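Local coordinates for protein D-mandelate dehydrogenase (Rhodotorula graminis, PDB 2W2K) that probably oxidises D-mandelate with a nicotinamide adenine dinucleotide cofactor, as a member of the D-isomer specific 2-hydroxyacid dehydrogenase family, at residues Leu7-Pro12 with Ala32-His37; Met188-Tyr193 with Leu206-Val211. All blocks are in the same frame, centred on the assembly; numbering follows the deposited sequence.

Contact 1 (Leu7-Pro12 with Ala32-His37); sequences LLLGDP and ANLTTH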
loop_
_atom_site.group_PDB
_atom_site.type_symbol
_atom_site.label_atom_id
_atom_site.label_comp_id
_atom_site.label_asym_id
_atom_site.label_seq_id
_atom_site.Cartn_x
_atom_site.Cartn_y
_atom_site.Cartn_z
ATOM N N LEU A 7 40.603 -6.727 -4.281
ATOM C CA LEU A 7 40.392 -5.763 -5.364
ATOM C C LEU A 7 39.014 -5.088 -5.223
ATOM O O LEU A 7 38.005 -5.780 -5.172
ATOM C CB LEU A 7 40.488 -6.471 -6.727
ATOM C CG LEU A 7 40.372 -5.573 -7.976
ATOM C CD1 LEU A 7 41.648 -4.740 -8.133
ATOM C CD2 LEU A 7 40.074 -6.376 -9.262
ATOM N N LEU A 8 38.992 -3.754 -5.161
ATOM C CA LEU A 8 37.745 -2.975 -5.068
ATOM C C LEU A 8 37.269 -2.549 -6.481
ATOM O O LEU A 8 37.946 -1.767 -7.169
ATOM C CB LEU A 8 37.985 -1.728 -4.200
ATOM C CG LEU A 8 36.861 -0.661 -4.139
ATOM C CD1 LEU A 8 35.597 -1.246 -3.537
ATOM C CD2 LEU A 8 37.344 0.567 -3.344
ATOM N N LEU A 9 36.103 -3.050 -6.905
ATOM C CA LEU A 9 35.545 -2.683 -8.209
ATOM C C LEU A 9 34.633 -1.475 -8.072
ATOM O O LEU A 9 33.487 -1.604 -7.621
ATOM C CB LEU A 9 34.715 -3.816 -8.810
ATOM C CG LEU A 9 35.231 -5.042 -9.528
ATOM C CD1 LEU A 9 33.989 -5.617 -10.239
ATOM C CD2 LEU A 9 36.372 -4.731 -10.524
ATOM N N GLY A 10 35.119 -0.311 -8.487
ATOM C CA GLY A 10 34.314 0.920 -8.380
ATOM C C GLY A 10 34.426 1.621 -7.041
ATOM O O GLY A 10 35.412 1.440 -6.319
ATOM N N ASP A 11 33.417 2.429 -6.697
ATOM C CA ASP A 11 33.480 3.306 -5.510
ATOM C C ASP A 11 33.594 2.575 -4.166
ATOM O O ASP A 11 33.110 1.438 -4.047
ATOM C CB ASP A 11 32.233 4.217 -5.475
ATOM C CG ASP A 11 32.296 5.366 -6.486
ATOM O OD1 ASP A 11 33.399 5.694 -6.984
ATOM O OD2 ASP A 11 31.226 5.948 -6.776
ATOM N N PRO A 12 34.215 3.224 -3.141
ATOM C CA PRO A 12 34.204 2.730 -1.761
ATOM C C PRO A 12 32.806 2.823 -1.114
ATOM O O PRO A 12 31.861 3.289 -1.751
ATOM C CB PRO A 12 35.217 3.641 -1.045
ATOM C CG PRO A 12 35.215 4.915 -1.865
ATOM C CD PRO A 12 35.012 4.465 -3.275
ATOM N N ALA A 32 40.619 -0.661 -8.251
ATOM C CA ALA A 32 40.792 -1.096 -9.646
ATOM C C ALA A 32 41.106 0.055 -10.633
ATOM O O ALA A 32 41.726 -0.167 -11.675
ATOM C CB ALA A 32 39.582 -1.925 -10.119
ATOM N N ASN A 33 40.671 1.274 -10.306
ATOM C CA ASN A 33 40.874 2.443 -11.199
ATOM C C ASN A 33 40.445 2.168 -12.639
ATOM O O ASN A 33 41.214 2.375 -13.591
ATOM C CB ASN A 33 42.329 2.942 -11.133
ATOM C CG ASN A 33 42.670 3.551 -9.794
ATOM O OD1 ASN A 33 41.833 4.192 -9.156
ATOM N ND2 ASN A 33 43.906 3.357 -9.352
ATOM N N LEU A 34 39.219 1.672 -12.800
ATOM C CA LEU A 34 38.739 1.179 -14.104
ATOM C C LEU A 34 38.626 2.290 -15.147
ATOM O O LEU A 34 38.265 3.420 -14.818
ATOM C CB LEU A 34 37.365 0.506 -13.958
ATOM C CG LEU A 34 37.234 -0.773 -13.111
ATOM C CD1 LEU A 34 35.747 -1.070 -12.894
ATOM C CD2 LEU A 34 37.943 -1.950 -13.763
ATOM N N THR A 35 38.956 1.955 -16.390
ATOM C CA THR A 35 38.717 2.842 -17.521
ATOM C C THR A 35 37.731 2.152 -18.457
ATOM O O THR A 35 36.562 2.547 -18.514
ATOM C CB THR A 35 40.029 3.245 -18.244
ATOM O OG1 THR A 35 40.735 2.068 -18.646
ATOM C CG2 THR A 35 40.936 4.100 -17.319
ATOM N N THR A 36 38.182 1.090 -19.131
ATOM C CA THR A 36 37.367 0.315 -20.084
ATOM C C THR A 36 37.522 -1.191 -19.860
ATOM O O THR A 36 38.437 -1.622 -19.140
ATOM C CB THR A 36 37.776 0.618 -21.557
ATOM O OG1 THR A 36 39.086 0.090 -21.808
ATOM C CG2 THR A 36 37.792 2.113 -21.828
ATOM N N HIS A 37 36.656 -1.985 -20.500
ATOM C CA HIS A 37 36.710 -3.448 -20.400
ATOM C C HIS A 37 38.039 -3.998 -20.925
ATOM O O HIS A 37 38.678 -4.842 -20.269
ATOM C CB HIS A 37 35.503 -4.106 -21.109
ATOM C CG HIS A 37 35.575 -5.605 -21.185
ATOM N ND1 HIS A 37 36.067 -6.273 -22.284
ATOM C CD2 HIS A 37 35.214 -6.563 -20.298
ATOM C CE1 HIS A 37 35.999 -7.576 -22.073
ATOM N NE2 HIS A 37 35.481 -7.778 -20.876
HETATM O O HOH W 1 37.237 1.253 -10.328
#
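One direct backbone hydrogen bond joins the two segments: A32 N donates to L8 O over 3.1 Å. The N-H...O angle is 154°, so the bond is moderately bent, and the donor sits 17° out of the carbonyl plane. It forms just past the end of strand 28-31 and continues the pairing of L8 with I30. Beyond it the chains part, and a water bridges them instead, accepting from G10 N at 3.2 Å and from L34 N, also at 3.2 Å.

Apolar contact is built round the methyl group of A32, which points at 7-12. Its CB lies 3.4 Å from L8 O, close beside the hydrogen bond, and 4.0 Å from L7 CD1. L7 reaches it because CG is anti to the backbone N (chi1 -176°), a torsion that carries the branched end over to A32. L9 CD2 approaches the same methyl at 4.3 Å and also meets L34 CD1 at 4.4 Å; one methyl of L9 thus touches both A32 and L34. The packing is modest, 190 Å² in total, but four of its five touching residues are buried. F40 of helix 37-45 lies against both L7 and L34, and A32 O is hydrogen-bonded to Y49 OH.

G10 has positive phi, and with its backbone angles a CB would collide with the carbonyl O of L9, consistent with glycine at this position. Strands 5-8 and 28-31 are parallel neighbours, and their C-terminal ends splay apart here into loops, as is usual at the C-terminal edge of a flavodoxin-like parallel alpha/beta sheet of strand order 2-1-3-4-5.

Contact 2 (Met188-Tyr193 with Leu206-Val211); sequences MKLVYY and LGAERV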
loop_
_atom_site.group_PDB
_atom_site.type_symbol
_atom_site.label_atom_id
_atom_site.label_comp_id
_atom_site.label_asym_id
_atom_site.label_seq_id
_atom_site.Cartn_x
_atom_site.Cartn_y
_atom_site.Cartn_z
ATOM N N MET A 188 -6.377 -11.839 4.156
ATOM C CA MET A 188 -6.523 -12.733 2.972
ATOM C C MET A 188 -6.313 -14.221 3.350
ATOM O O MET A 188 -5.742 -14.526 4.411
ATOM C CB MET A 188 -5.533 -12.316 1.855
ATOM C CG MET A 188 -5.656 -10.838 1.306
ATOM S SD MET A 188 -4.724 -10.564 -0.236
ATOM C CE MET A 188 -5.808 -11.271 -1.491
ATOM N N LYS A 189 -6.793 -15.121 2.478
ATOM C CA LYS A 189 -6.479 -16.560 2.492
ATOM C C LYS A 189 -5.371 -16.875 1.462
ATOM O O LYS A 189 -5.201 -16.134 0.481
ATOM C CB LYS A 189 -7.753 -17.367 2.177
ATOM C CG LYS A 189 -8.923 -16.982 3.106
ATOM C CD LYS A 189 -10.114 -17.918 2.985
ATOM C CE LYS A 189 -11.158 -17.582 4.078
ATOM N N LEU A 190 -4.644 -17.977 1.657
ATOM C CA LEU A 190 -3.451 -18.257 0.840
ATOM C C LEU A 190 -3.427 -19.659 0.187
ATOM O O LEU A 190 -3.589 -20.677 0.873
ATOM C CB LEU A 190 -2.188 -18.081 1.696
ATOM C CG LEU A 190 -0.824 -18.315 1.039
ATOM C CD1 LEU A 190 -0.539 -17.263 -0.065
ATOM C CD2 LEU A 190 0.248 -18.306 2.119
ATOM N N VAL A 191 -3.217 -19.692 -1.127
ATOM C CA VAL A 191 -2.838 -20.944 -1.834
ATOM C C VAL A 191 -1.490 -20.699 -2.538
ATOM O O VAL A 191 -1.184 -19.544 -2.919
ATOM C CB VAL A 191 -3.941 -21.468 -2.833
ATOM C CG1 VAL A 191 -5.307 -21.634 -2.126
ATOM C CG2 VAL A 191 -4.082 -20.575 -4.063
ATOM N N TYR A 192 -0.679 -21.748 -2.689
ATOM C CA TYR A 192 0.644 -21.588 -3.329
ATOM C C TYR A 192 1.077 -22.724 -4.267
ATOM O O TYR A 192 0.663 -23.889 -4.082
ATOM C CB TYR A 192 1.754 -21.329 -2.290
ATOM C CG TYR A 192 2.319 -22.556 -1.580
ATOM C CD1 TYR A 192 3.523 -23.144 -2.003
ATOM C CD2 TYR A 192 1.672 -23.101 -0.477
ATOM C CE1 TYR A 192 4.048 -24.251 -1.347
ATOM C CE2 TYR A 192 2.188 -24.217 0.190
ATOM C CZ TYR A 192 3.383 -24.778 -0.252
ATOM O OH TYR A 192 3.888 -25.877 0.408
ATOM N N TYR A 193 1.929 -22.359 -5.233
ATOM C CA TYR A 193 2.552 -23.296 -6.197
ATOM C C TYR A 193 4.068 -23.109 -6.187
ATOM O O TYR A 193 4.532 -22.004 -6.482
ATOM C CB TYR A 193 2.030 -23.001 -7.607
ATOM C CG TYR A 193 2.664 -23.830 -8.712
ATOM C CD1 TYR A 193 2.365 -25.193 -8.841
ATOM C CD2 TYR A 193 3.560 -23.251 -9.631
ATOM C CE1 TYR A 193 2.950 -25.965 -9.862
ATOM C CE2 TYR A 193 4.142 -24.021 -10.659
ATOM C CZ TYR A 193 3.823 -25.374 -10.759
ATOM O OH TYR A 193 4.387 -26.140 -11.764
ATOM N N LEU A 206 1.102 -19.697 8.198
ATOM C CA LEU A 206 0.480 -18.869 7.154
ATOM C C LEU A 206 -0.888 -19.376 6.706
ATOM O O LEU A 206 -1.552 -18.729 5.893
ATOM C CB LEU A 206 1.398 -18.768 5.918
ATOM C CG LEU A 206 2.726 -18.026 6.091
ATOM C CD1 LEU A 206 3.601 -18.169 4.848
ATOM C CD2 LEU A 206 2.494 -16.552 6.435
ATOM N N GLY A 207 -1.298 -20.531 7.235
ATOM C CA GLY A 207 -2.449 -21.280 6.713
ATOM C C GLY A 207 -2.327 -21.598 5.225
ATOM O O GLY A 207 -3.319 -21.526 4.491
ATOM N N ALA A 208 -1.120 -21.941 4.769
ATOM C CA ALA A 208 -0.850 -22.069 3.332
ATOM C C ALA A 208 -1.236 -23.450 2.803
ATOM O O ALA A 208 -0.753 -24.469 3.309
ATOM C CB ALA A 208 0.621 -21.790 3.030
ATOM N N GLU A 209 -2.108 -23.481 1.797
ATOM C CA GLU A 209 -2.453 -24.736 1.132
ATOM C C GLU A 209 -1.716 -24.851 -0.208
ATOM O O GLU A 209 -1.834 -23.972 -1.063
ATOM C CB GLU A 209 -3.963 -24.842 0.907
ATOM C CG GLU A 209 -4.334 -26.249 0.511
ATOM C CD GLU A 209 -5.797 -26.441 0.146
ATOM O OE1 GLU A 209 -6.677 -25.764 0.734
ATOM O OE2 GLU A 209 -6.048 -27.310 -0.724
ATOM N N ARG A 210 -0.976 -25.946 -0.384
ATOM C CA ARG A 210 -0.256 -26.224 -1.637
ATOM C C ARG A 210 -1.178 -26.783 -2.742
ATOM O O ARG A 210 -1.960 -27.716 -2.473
ATOM C CB ARG A 210 0.886 -27.216 -1.349
ATOM C CG ARG A 210 1.922 -27.353 -2.485
ATOM C CD ARG A 210 3.059 -28.342 -2.118
ATOM N NE ARG A 210 4.110 -28.317 -3.141
ATOM C CZ ARG A 210 5.075 -29.229 -3.275
ATOM N NH1 ARG A 210 5.159 -30.267 -2.446
ATOM N NH2 ARG A 210 5.971 -29.099 -4.245
ATOM N N VAL A 211 -1.103 -26.217 -3.957
ATOM C CA VAL A 211 -1.747 -26.826 -5.168
ATOM C C VAL A 211 -0.713 -27.494 -6.112
ATOM O O VAL A 211 0.490 -27.239 -5.992
ATOM C CB VAL A 211 -2.703 -25.864 -5.960
ATOM C CG1 VAL A 211 -3.850 -25.348 -5.057
ATOM C CG2 VAL A 211 -1.950 -24.678 -6.638
HETATM O O HOH W 2 -4.968 -19.150 4.369
#
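A beta-alpha-beta unit of the Rossmann-type NAD-binding domain closes here: strand 189-193 leads through helix 200-206 to strand 209-210, an outermost strand of the parallel sheet. V191 pairs with E209 and Y192 with R210. Y192 takes part in two firm backbone bonds, its N donating to E209 O at 3.0 Å and its O accepting from V211 N at 2.9 Å; the latter runs nearly along the C=O axis. E209 N to L190 O is weak at 3.3 Å, though almost straight. A water links L190 N to G207 O, and G207, with positive phi, is the C-prime residue of the Schellman motif ending the helix.

On one face of the sheet, L190 CD2 packs on A208 CB at 3.6 Å and on L206 CB. Y192 shares this side: chi1 of 82° puts CG between the backbone N and the carbonyl carbon, and the R210 chain runs across the ring. Its hydroxyl bonds E203 and A198 N. Replacing Y192 with an alanine would probably leave E203 without this mate and open a gap beside A208 and R210. The guanidinium, whose NH2 binds D194 O, is 6° from parallel to the ring but not stacked on it; the ring face is instead met in a CH-pi contact by R210 CG, 4.1 Å from the Y192 ring centroid and 27° off the normal.

Contacts 1 and 2 follow one another along the chain and lie on opposite sides of its centre, their centres 46 Å apart and their nearest atoms about 34 Å apart, without touching. Each involves an outermost strand of a different parallel sheet: 28-31 ends at contact 1 in the five-stranded sheet, and 209-210 belongs to contact 2 in the seven-stranded one. Contact 1 is away from the cofactor site, whereas in contact 2 the side chain of Y192 is about 4 Å from that of D194, which directly follows 188-193, and that of Y193 about 7 Å from that of V228; both D194 and V228 bind NAD(+) in a structure of this protein, though no cofactor is bound to this chain.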